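Cupin type-2 domain-containing protein (Klebsiella pneumoniae subsp. pneumoniae MGH 78578, PDB 3H8U) is of unknown function but, as a small double-stranded beta-helix protein of the cupin superfamily, probably binds a metal ion inside its barrel. Local coordinates at residues 15-20 against 106-111; 31-36 against 41-46; 50-55 against 62-67. All blocks are in the same frame, centred on the assembly; numbering follows the deposited sequence.

Interaction 1 (15-20 against 106-111); sequences FSVDEY and PFIFVS
Val17 meets the strand with both of its methyls, each against a different residue. CG2 packs on CG2 of Val110 at 3.6 Å, and CG1 touches CG2 of Ile108 at 3.9 Å. With chi1 at 165°, CG1 lies trans to the Val17 backbone nitrogen and CG2 trans to its carbonyl carbon, which turns the fork so that one methyl lands on each of two residues on the same face of strand 107-114. The two meetings differ in geometry: Val17 and Ile108 run past one another in opposite senses, whereas Val17 and Val110 lie at a slant. No hydrogen bond joins the segments, so the contact is purely apolar, and the two backbones stay well apart, the CA atoms of Val17 and Val110 being 7.9 Å from each other.

The next shell sets the position of Val17. The chain leaves strand 14-16 and curls into a short turn in which Glu19 N bonds to Ser16 O and Tyr20 N bonds to Val17 O, both at 2.9 Å. Phe15 and Ser16, just before it, pair in an antiparallel ladder with a strand of the second subunit, and Ile88 of that subunit also packs on Val17, so this contact is part of the dimer interface.

The turn 17-20 thus lies against the outer side of the sheet, with its valine on strand 107-114, while Phe109 points to the opposite side. Strand 31-35 comes next to the turn, and there Phe15 and Tyr20 touch Val33.

Interaction 2 (31-36 against 41-46); sequences SVVLET and VVVWHA
Val33 and Leu34 both give their backbone N-H to one carbonyl, Val41 O, at 2.8 and 3.3 Å: a classic beta bulge in the cupin-barrel hairpin of strands 31-35 and 40-46, the former being the outermost strand of one sheet within the chain. The extra residue shifts the register by one. Val33 takes a helical backbone conformation (phi -90°, psi -52°), and the chain turns a corner there. The pairing resumes beyond the bulge, where Val41 N returns a bond to Leu34 O at 2.9 Å. Before it, Val43 N donates to Ser31 O, nearly straight at 167°, but the reverse bond from Ser31 N to Val43 O is weak.

Val33 also fills in with its side chain. Its CB lies against CG1 of Val41, and its CG2 comes within 3.7 Å of CG2 of Val43, the two valines approaching at a slant. Ile88 of the second subunit packs on Val33 and Val43, carrying this apolar patch across the dimer interface. Ser31 faces the same side, with its OG hydrogen-bonded to the backbone oxygen of Tyr20.

On the face of Val32 and Val42, their CG2 atoms are 4.2 Å apart. In the backbone, Ser31 O, which accepts from Val43 N, is also approached by Val42 CA at 3.4 Å.

Interaction 3 (50-55 against 62-67); sequences QEIASH and DTWTVI
His55 faces Asp62 across the barrel through a single water. From CB the ring leaves in the position between the backbone nitrogen and the carbonyl carbon (chi1 60°), and from CG it reaches across toward Asp62 with NE2, while ND1 is held by its own strand. ND1 donates to Ala53 O at 2.7 Å, which fixes the rotation of the ring. CE1, next along, has Ile52 CG2 at 4.4 Å. NE2, at the tip, stands 2.9 Å from the water, which lies in the ring plane and donates to Asp62 OD2 at 2.7 Å; NE2 and OD2 themselves are 4.1 Å apart.

Within the cupin barrel, strands 51-56 and 61-68 belong to the two opposing sheets. His55, His57 and His97 gather at this end of the interior, consistent with the metal site of cupins; the bridge between His55 and Asp62 in this model is a water. Both oxygens of Asp62 are bonded: OD1 by Ser111 OG, OD2 by His97 NE2, the water and Trp64 NE1.

The bond from Trp64 NE1 is 3.0 Å long and comes from above the carboxylate plane. Deeper in, the far corner of the same indole crosses the barrel: CH2 meets CG2 of Ile52 at 4.1 Å, while Phe109 stacks on its ring system.

Interaction 1 joins the N-terminal part of the chain, at 15-20, to strand 107-114, and interactions 2 and 3 follow one another in the span between its two segments. Their centres lie about 8 Å (1 to 2), 12 Å (1 to 3) and 11 Å (2 to 3) apart. All three reach one antiparallel sheet, ordered 31-35, 40-46, 107-114, 61-68, 87-91; interaction 3 alone crosses to the other sheet, through strand 51-56. Strand 107-114 is central, taking the turn 17-20 on its outer side. Trp44 packs on Ile52, linking interactions 2 and 3. One face of this sheet thus meets the second subunit, while its other face, rich in aromatic rings, looks into the barrel, where the likely metal site lies between the two sheets.

Interaction 1 (15-20 against 106-111)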
loop_
_atom_site.group_PDB
_atom_site.type_symbol
_atom_site.label_atom_id
_atom_site.label_comp_id
_atom_site.label_asym_id
_atom_site.label_seq_id
_atom_site.Cartn_x
_atom_site.Cartn_y
_atom_site.Cartn_z
ATOM N N PHE A 15 10.664 -3.416 -3.105
ATOM C CA PHE A 15 10.940 -3.946 -1.796
ATOM C C PHE A 15 10.011 -5.142 -1.578
ATOM O O PHE A 15 8.786 -5.040 -1.692
ATOM C CB PHE A 15 10.676 -2.898 -0.714
ATOM C CG PHE A 15 11.401 -1.610 -0.925
ATOM C CD1 PHE A 15 10.907 -0.653 -1.790
ATOM C CD2 PHE A 15 12.583 -1.340 -0.262
ATOM C CE1 PHE A 15 11.596 0.586 -2.005
ATOM C CE2 PHE A 15 13.284 -0.100 -0.477
ATOM C CZ PHE A 15 12.781 0.840 -1.345
ATOM N N SER A 16 10.607 -6.268 -1.260
ATOM C CA SER A 16 9.832 -7.466 -1.017
ATOM C C SER A 16 9.374 -7.500 0.434
ATOM O O SER A 16 10.163 -7.480 1.359
ATOM C CB SER A 16 10.630 -8.700 -1.396
ATOM O OG SER A 16 10.762 -8.725 -2.809
ATOM N N VAL A 17 8.059 -7.532 0.620
ATOM C CA VAL A 17 7.504 -7.594 1.976
ATOM C C VAL A 17 8.175 -8.679 2.832
ATOM O O VAL A 17 8.536 -8.416 3.987
ATOM C CB VAL A 17 5.946 -7.757 1.956
ATOM C CG1 VAL A 17 5.400 -8.177 3.310
ATOM C CG2 VAL A 17 5.284 -6.473 1.556
ATOM N N ASP A 18 8.351 -9.882 2.291
ATOM C CA ASP A 18 8.982 -10.961 3.045
ATOM C C ASP A 18 10.380 -10.640 3.625
ATOM O O ASP A 18 10.765 -11.182 4.666
ATOM C CB ASP A 18 8.971 -12.297 2.265
ATOM C CG ASP A 18 9.867 -12.320 1.007
ATOM O OD1 ASP A 18 10.512 -11.313 0.634
ATOM O OD2 ASP A 18 9.899 -13.391 0.342
ATOM N N GLU A 19 11.124 -9.772 2.942
ATOM C CA GLU A 19 12.443 -9.363 3.413
ATOM C C GLU A 19 12.387 -8.398 4.575
ATOM O O GLU A 19 13.365 -8.304 5.281
ATOM C CB GLU A 19 13.262 -8.745 2.296
ATOM C CG GLU A 19 13.648 -9.773 1.294
ATOM C CD GLU A 19 14.641 -9.275 0.277
ATOM O OE1 GLU A 19 15.006 -8.081 0.325
ATOM O OE2 GLU A 19 15.090 -10.142 -0.506
ATOM N N TYR A 20 11.241 -7.760 4.792
ATOM C CA TYR A 20 11.032 -6.767 5.857
ATOM C C TYR A 20 10.150 -7.276 7.010
ATOM O O TYR A 20 9.995 -6.613 8.034
ATOM C CB TYR A 20 10.432 -5.496 5.248
ATOM C CG TYR A 20 11.468 -4.697 4.486
ATOM C CD1 TYR A 20 11.817 -5.054 3.174
ATOM C CD2 TYR A 20 12.133 -3.642 5.074
ATOM C CE1 TYR A 20 12.796 -4.379 2.484
ATOM C CE2 TYR A 20 13.122 -2.951 4.372
ATOM C CZ TYR A 20 13.433 -3.334 3.083
ATOM O OH TYR A 20 14.359 -2.647 2.368
ATOM N N PRO A 106 -0.506 -15.858 10.103
ATOM C CA PRO A 106 0.099 -14.568 10.409
ATOM C C PRO A 106 -0.680 -13.440 9.740
ATOM O O PRO A 106 -1.154 -13.576 8.586
ATOM C CB PRO A 106 1.515 -14.663 9.819
ATOM C CG PRO A 106 1.476 -15.892 8.922
ATOM C CD PRO A 106 0.466 -16.799 9.520
ATOM N N PHE A 107 -0.781 -12.314 10.433
ATOM C CA PHE A 107 -1.438 -11.142 9.864
ATOM C C PHE A 107 -0.346 -10.172 9.426
ATOM O O PHE A 107 0.431 -9.708 10.258
ATOM C CB PHE A 107 -2.362 -10.535 10.921
ATOM C CG PHE A 107 -2.971 -9.213 10.538
ATOM C CD1 PHE A 107 -3.743 -9.091 9.392
ATOM C CD2 PHE A 107 -2.829 -8.101 11.360
ATOM C CE1 PHE A 107 -4.347 -7.863 9.049
ATOM C CE2 PHE A 107 -3.453 -6.865 11.015
ATOM C CZ PHE A 107 -4.191 -6.763 9.847
ATOM N N ILE A 108 -0.242 -9.938 8.110
ATOM C CA ILE A 108 0.822 -9.108 7.574
ATOM C C ILE A 108 0.223 -8.034 6.677
ATOM O O ILE A 108 -0.570 -8.325 5.771
ATOM C CB ILE A 108 1.872 -9.980 6.802
ATOM C CG1 ILE A 108 2.504 -11.019 7.720
ATOM C CG2 ILE A 108 2.965 -9.105 6.183
ATOM C CD1 ILE A 108 3.358 -12.044 7.026
ATOM N N PHE A 109 0.626 -6.793 6.918
ATOM C CA PHE A 109 0.144 -5.678 6.120
ATOM C C PHE A 109 1.209 -4.622 5.927
ATOM O O PHE A 109 2.192 -4.564 6.654
ATOM C CB PHE A 109 -1.141 -5.056 6.699
ATOM C CG PHE A 109 -0.971 -4.411 8.018
ATOM C CD1 PHE A 109 -0.998 -5.175 9.185
ATOM C CD2 PHE A 109 -0.805 -3.047 8.124
ATOM C CE1 PHE A 109 -0.866 -4.588 10.420
ATOM C CE2 PHE A 109 -0.653 -2.442 9.371
ATOM C CZ PHE A 109 -0.713 -3.221 10.524
ATOM N N VAL A 110 0.979 -3.833 4.890
ATOM C CA VAL A 110 1.818 -2.723 4.539
ATOM C C VAL A 110 1.025 -1.489 4.931
ATOM O O VAL A 110 -0.073 -1.255 4.424
ATOM C CB VAL A 110 2.120 -2.703 3.043
ATOM C CG1 VAL A 110 2.882 -1.371 2.662
ATOM C CG2 VAL A 110 2.910 -3.948 2.651
ATOM N N SER A 111 1.627 -0.696 5.806
ATOM C CA SER A 111 1.107 0.596 6.217
ATOM C C SER A 111 1.807 1.760 5.497
ATOM O O SER A 111 3.048 1.841 5.516
ATOM C CB SER A 111 1.318 0.771 7.723
ATOM O OG SER A 111 1.175 2.123 8.105
#

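Interaction 2 (31-36 against 41-46)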
loop_
_atom_site.group_PDB
_atom_site.type_symbol
_atom_site.label_atom_id
_atom_site.label_comp_id
_atom_site.label_asym_id
_atom_site.label_seq_id
_atom_site.Cartn_x
_atom_site.Cartn_y
_atom_site.Cartn_z
ATOM N N SER A 31 8.676 -2.404 11.219
ATOM C CA SER A 31 9.758 -2.652 10.283
ATOM C C SER A 31 9.659 -1.641 9.125
ATOM O O SER A 31 8.854 -1.786 8.209
ATOM C CB SER A 31 9.761 -4.118 9.786
ATOM O OG SER A 31 10.849 -4.366 8.868
ATOM N N VAL A 32 10.503 -0.609 9.153
ATOM C CA VAL A 32 10.427 0.451 8.156
ATOM C C VAL A 32 11.025 0.072 6.818
ATOM O O VAL A 32 12.193 -0.336 6.725
ATOM C CB VAL A 32 11.127 1.728 8.665
ATOM C CG1 VAL A 32 11.096 2.820 7.606
ATOM C CG2 VAL A 32 10.461 2.217 9.951
ATOM N N VAL A 33 10.249 0.271 5.766
ATOM C CA VAL A 33 10.716 0.003 4.415
ATOM C C VAL A 33 11.364 1.275 3.884
ATOM O O VAL A 33 12.510 1.262 3.439
ATOM C CB VAL A 33 9.566 -0.422 3.505
ATOM C CG1 VAL A 33 10.033 -0.541 2.020
ATOM C CG2 VAL A 33 8.974 -1.723 4.021
ATOM N N LEU A 34 10.640 2.383 3.977
ATOM C CA LEU A 34 11.163 3.653 3.499
ATOM C C LEU A 34 10.425 4.817 4.147
ATOM O O LEU A 34 9.184 4.834 4.185
ATOM C CB LEU A 34 11.009 3.731 1.980
ATOM C CG LEU A 34 11.804 4.869 1.298
ATOM C CD1 LEU A 34 13.265 4.494 1.254
ATOM C CD2 LEU A 34 11.271 5.230 -0.085
ATOM N N GLU A 35 11.217 5.801 4.595
ATOM C CA GLU A 35 10.689 7.020 5.181
ATOM C C GLU A 35 11.113 8.195 4.325
ATOM O O GLU A 35 12.270 8.354 4.009
ATOM C CB GLU A 35 11.206 7.206 6.601
ATOM C CG GLU A 35 10.521 8.349 7.345
ATOM C CD GLU A 35 10.705 8.282 8.853
ATOM O OE1 GLU A 35 10.875 7.165 9.388
ATOM O OE2 GLU A 35 10.643 9.351 9.506
ATOM N N THR A 36 10.138 9.001 3.923
ATOM C CA THR A 36 10.366 10.184 3.086
ATOM C C THR A 36 9.453 11.240 3.659
ATOM O O THR A 36 8.656 10.932 4.516
ATOM C CB THR A 36 9.969 9.987 1.617
ATOM O OG1 THR A 36 8.545 9.893 1.508
ATOM C CG2 THR A 36 10.638 8.735 1.002
ATOM N N VAL A 41 6.521 4.067 4.970
ATOM C CA VAL A 41 6.011 2.783 4.538
ATOM C C VAL A 41 6.621 1.758 5.487
ATOM O O VAL A 41 7.879 1.706 5.641
ATOM C CB VAL A 41 6.433 2.477 3.067
ATOM C CG1 VAL A 41 5.973 1.073 2.635
ATOM C CG2 VAL A 41 5.896 3.539 2.109
ATOM N N VAL A 42 5.742 0.978 6.140
ATOM C CA VAL A 42 6.108 0.027 7.197
ATOM C C VAL A 42 5.443 -1.336 6.904
ATOM O O VAL A 42 4.319 -1.398 6.412
ATOM C CB VAL A 42 5.642 0.542 8.607
ATOM C CG1 VAL A 42 5.856 -0.494 9.702
ATOM C CG2 VAL A 42 6.364 1.845 8.939
ATOM N N VAL A 43 6.175 -2.401 7.164
ATOM C CA VAL A 43 5.635 -3.763 7.117
ATOM C C VAL A 43 5.404 -4.206 8.566
ATOM O O VAL A 43 6.348 -4.240 9.382
ATOM C CB VAL A 43 6.587 -4.719 6.381
ATOM C CG1 VAL A 43 6.198 -6.172 6.651
ATOM C CG2 VAL A 43 6.566 -4.418 4.890
ATOM N N TRP A 44 4.146 -4.523 8.868
ATOM C CA TRP A 44 3.745 -5.027 10.140
ATOM C C TRP A 44 3.396 -6.525 10.069
ATOM O O TRP A 44 2.824 -6.986 9.093
ATOM C CB TRP A 44 2.517 -4.275 10.634
ATOM C CG TRP A 44 2.781 -2.879 11.035
ATOM C CD1 TRP A 44 2.520 -1.764 10.298
ATOM C CD2 TRP A 44 3.354 -2.433 12.261
ATOM N NE1 TRP A 44 2.879 -0.649 10.993
ATOM C CE2 TRP A 44 3.393 -1.020 12.207
ATOM C CE3 TRP A 44 3.823 -3.073 13.396
ATOM C CZ2 TRP A 44 3.884 -0.246 13.257
ATOM C CZ3 TRP A 44 4.326 -2.300 14.453
ATOM C CH2 TRP A 44 4.343 -0.906 14.373
ATOM N N HIS A 45 3.732 -7.227 11.141
ATOM C CA HIS A 45 3.455 -8.660 11.294
ATOM C C HIS A 45 2.915 -8.892 12.702
ATOM O O HIS A 45 3.496 -8.444 13.673
ATOM C CB HIS A 45 4.745 -9.465 11.065
ATOM C CG HIS A 45 4.619 -10.939 11.348
ATOM N ND1 HIS A 45 4.459 -11.462 12.617
ATOM C CD2 HIS A 45 4.656 -12.001 10.507
ATOM C CE1 HIS A 45 4.407 -12.782 12.539
ATOM N NE2 HIS A 45 4.476 -13.128 11.267
ATOM N N ALA A 46 1.798 -9.604 12.800
ATOM C CA ALA A 46 1.269 -10.037 14.083
ATOM C C ALA A 46 0.943 -11.524 14.053
ATOM O O ALA A 46 0.299 -12.018 13.135
ATOM C CB ALA A 46 0.019 -9.216 14.480
#

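Interaction 3 (50-55 against 62-67)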
loop_
_atom_site.group_PDB
_atom_site.type_symbol
_atom_site.label_atom_id
_atom_site.label_comp_id
_atom_site.label_asym_id
_atom_site.label_seq_id
_atom_site.Cartn_x
_atom_site.Cartn_y
_atom_site.Cartn_z
ATOM N N GLN A 50 -1.851 -11.373 18.834
ATOM C CA GLN A 50 -1.037 -10.170 19.001
ATOM C C GLN A 50 -1.819 -8.994 18.493
ATOM O O GLN A 50 -2.751 -9.156 17.677
ATOM C CB GLN A 50 0.291 -10.262 18.256
ATOM C CG GLN A 50 1.233 -11.247 18.865
ATOM C CD GLN A 50 2.651 -11.083 18.383
ATOM O OE1 GLN A 50 2.902 -11.057 17.193
ATOM N NE2 GLN A 50 3.597 -10.989 19.319
ATOM N N GLU A 51 -1.468 -7.825 19.031
ATOM C CA GLU A 51 -2.161 -6.591 18.700
ATOM C C GLU A 51 -1.257 -5.500 18.147
ATOM O O GLU A 51 -0.097 -5.350 18.559
ATOM C CB GLU A 51 -2.875 -6.045 19.927
ATOM C CG GLU A 51 -4.034 -6.863 20.340
ATOM C CD GLU A 51 -4.592 -6.448 21.686
ATOM O OE1 GLU A 51 -4.399 -5.277 22.106
ATOM O OE2 GLU A 51 -5.197 -7.332 22.318
ATOM N N ILE A 52 -1.814 -4.743 17.218
ATOM C CA ILE A 52 -1.299 -3.436 16.849
ATOM C C ILE A 52 -2.024 -2.429 17.771
ATOM O O ILE A 52 -3.226 -2.281 17.663
ATOM C CB ILE A 52 -1.638 -3.139 15.368
ATOM C CG1 ILE A 52 -1.115 -4.242 14.416
ATOM C CG2 ILE A 52 -1.119 -1.784 14.957
ATOM C CD1 ILE A 52 0.372 -4.366 14.332
ATOM N N ALA A 53 -1.323 -1.751 18.671
ATOM C CA ALA A 53 -1.979 -0.843 19.608
ATOM C C ALA A 53 -2.758 0.244 18.898
ATOM O O ALA A 53 -2.320 0.765 17.877
ATOM C CB ALA A 53 -0.989 -0.198 20.547
ATOM N N SER A 54 -3.915 0.556 19.465
ATOM C CA SER A 54 -4.784 1.577 18.953
ATOM C C SER A 54 -4.155 2.949 19.166
ATOM O O SER A 54 -3.597 3.262 20.236
ATOM C CB SER A 54 -6.173 1.497 19.600
ATOM O OG SER A 54 -6.831 0.320 19.138
ATOM N N HIS A 55 -4.250 3.740 18.110
ATOM C CA HIS A 55 -3.624 5.034 18.047
ATOM C C HIS A 55 -4.327 5.921 17.019
ATOM O O HIS A 55 -5.130 5.464 16.207
ATOM C CB HIS A 55 -2.114 4.906 17.732
ATOM C CG HIS A 55 -1.781 4.244 16.426
ATOM N ND1 HIS A 55 -1.954 2.887 16.192
ATOM C CD2 HIS A 55 -1.201 4.741 15.307
ATOM C CE1 HIS A 55 -1.529 2.596 14.976
ATOM N NE2 HIS A 55 -1.036 3.692 14.428
ATOM N N ASP A 62 -3.452 6.864 7.604
ATOM C CA ASP A 62 -2.783 5.588 7.613
ATOM C C ASP A 62 -3.594 4.589 6.783
ATOM O O ASP A 62 -4.723 4.219 7.130
ATOM C CB ASP A 62 -2.625 5.084 9.047
ATOM C CG ASP A 62 -1.707 3.877 9.160
ATOM O OD1 ASP A 62 -1.157 3.400 8.122
ATOM O OD2 ASP A 62 -1.535 3.413 10.329
ATOM N N THR A 63 -3.009 4.196 5.669
ATOM C CA THR A 63 -3.621 3.267 4.739
ATOM C C THR A 63 -2.908 1.919 4.859
ATOM O O THR A 63 -1.695 1.826 4.628
ATOM C CB THR A 63 -3.539 3.771 3.265
ATOM O OG1 THR A 63 -4.144 5.068 3.174
ATOM C CG2 THR A 63 -4.315 2.800 2.357
ATOM N N TRP A 64 -3.666 0.883 5.234
ATOM C CA TRP A 64 -3.136 -0.456 5.332
ATOM C C TRP A 64 -3.571 -1.327 4.180
ATOM O O TRP A 64 -4.739 -1.353 3.815
ATOM C CB TRP A 64 -3.615 -1.171 6.597
ATOM C CG TRP A 64 -3.273 -0.580 7.901
ATOM C CD1 TRP A 64 -2.539 0.537 8.152
ATOM C CD2 TRP A 64 -3.610 -1.133 9.179
ATOM N NE1 TRP A 64 -2.401 0.709 9.500
ATOM C CE2 TRP A 64 -3.062 -0.288 10.156
ATOM C CE3 TRP A 64 -4.314 -2.279 9.587
ATOM C CZ2 TRP A 64 -3.188 -0.532 11.518
ATOM C CZ3 TRP A 64 -4.442 -2.527 10.949
ATOM C CH2 TRP A 64 -3.883 -1.662 11.900
ATOM N N THR A 65 -2.620 -2.079 3.613
ATOM C CA THR A 65 -2.963 -3.082 2.609
ATOM C C THR A 65 -2.585 -4.461 3.160
ATOM O O THR A 65 -1.429 -4.737 3.451
ATOM C CB THR A 65 -2.266 -2.782 1.246
ATOM O OG1 THR A 65 -2.794 -1.578 0.689
ATOM C CG2 THR A 65 -2.514 -3.917 0.284
ATOM N N VAL A 66 -3.579 -5.334 3.299
ATOM C CA VAL A 66 -3.363 -6.601 3.948
ATOM C C VAL A 66 -2.823 -7.655 2.956
ATOM O O VAL A 66 -3.471 -7.976 1.931
ATOM C CB VAL A 66 -4.649 -7.094 4.675
ATOM C CG1 VAL A 66 -4.329 -8.358 5.417
ATOM C CG2 VAL A 66 -5.182 -6.020 5.662
ATOM N N ILE A 67 -1.633 -8.165 3.272
ATOM C CA ILE A 67 -0.920 -9.205 2.495
ATOM C C ILE A 67 -1.369 -10.612 2.863
ATOM O O ILE A 67 -1.565 -11.472 1.998
ATOM C CB ILE A 67 0.636 -9.128 2.748
ATOM C CG1 ILE A 67 1.199 -7.730 2.416
ATOM C CG2 ILE A 67 1.373 -10.152 1.953
ATOM C CD1 ILE A 67 0.852 -7.286 1.007
HETATM O O HOH W 1 0.552 3.194 12.105
#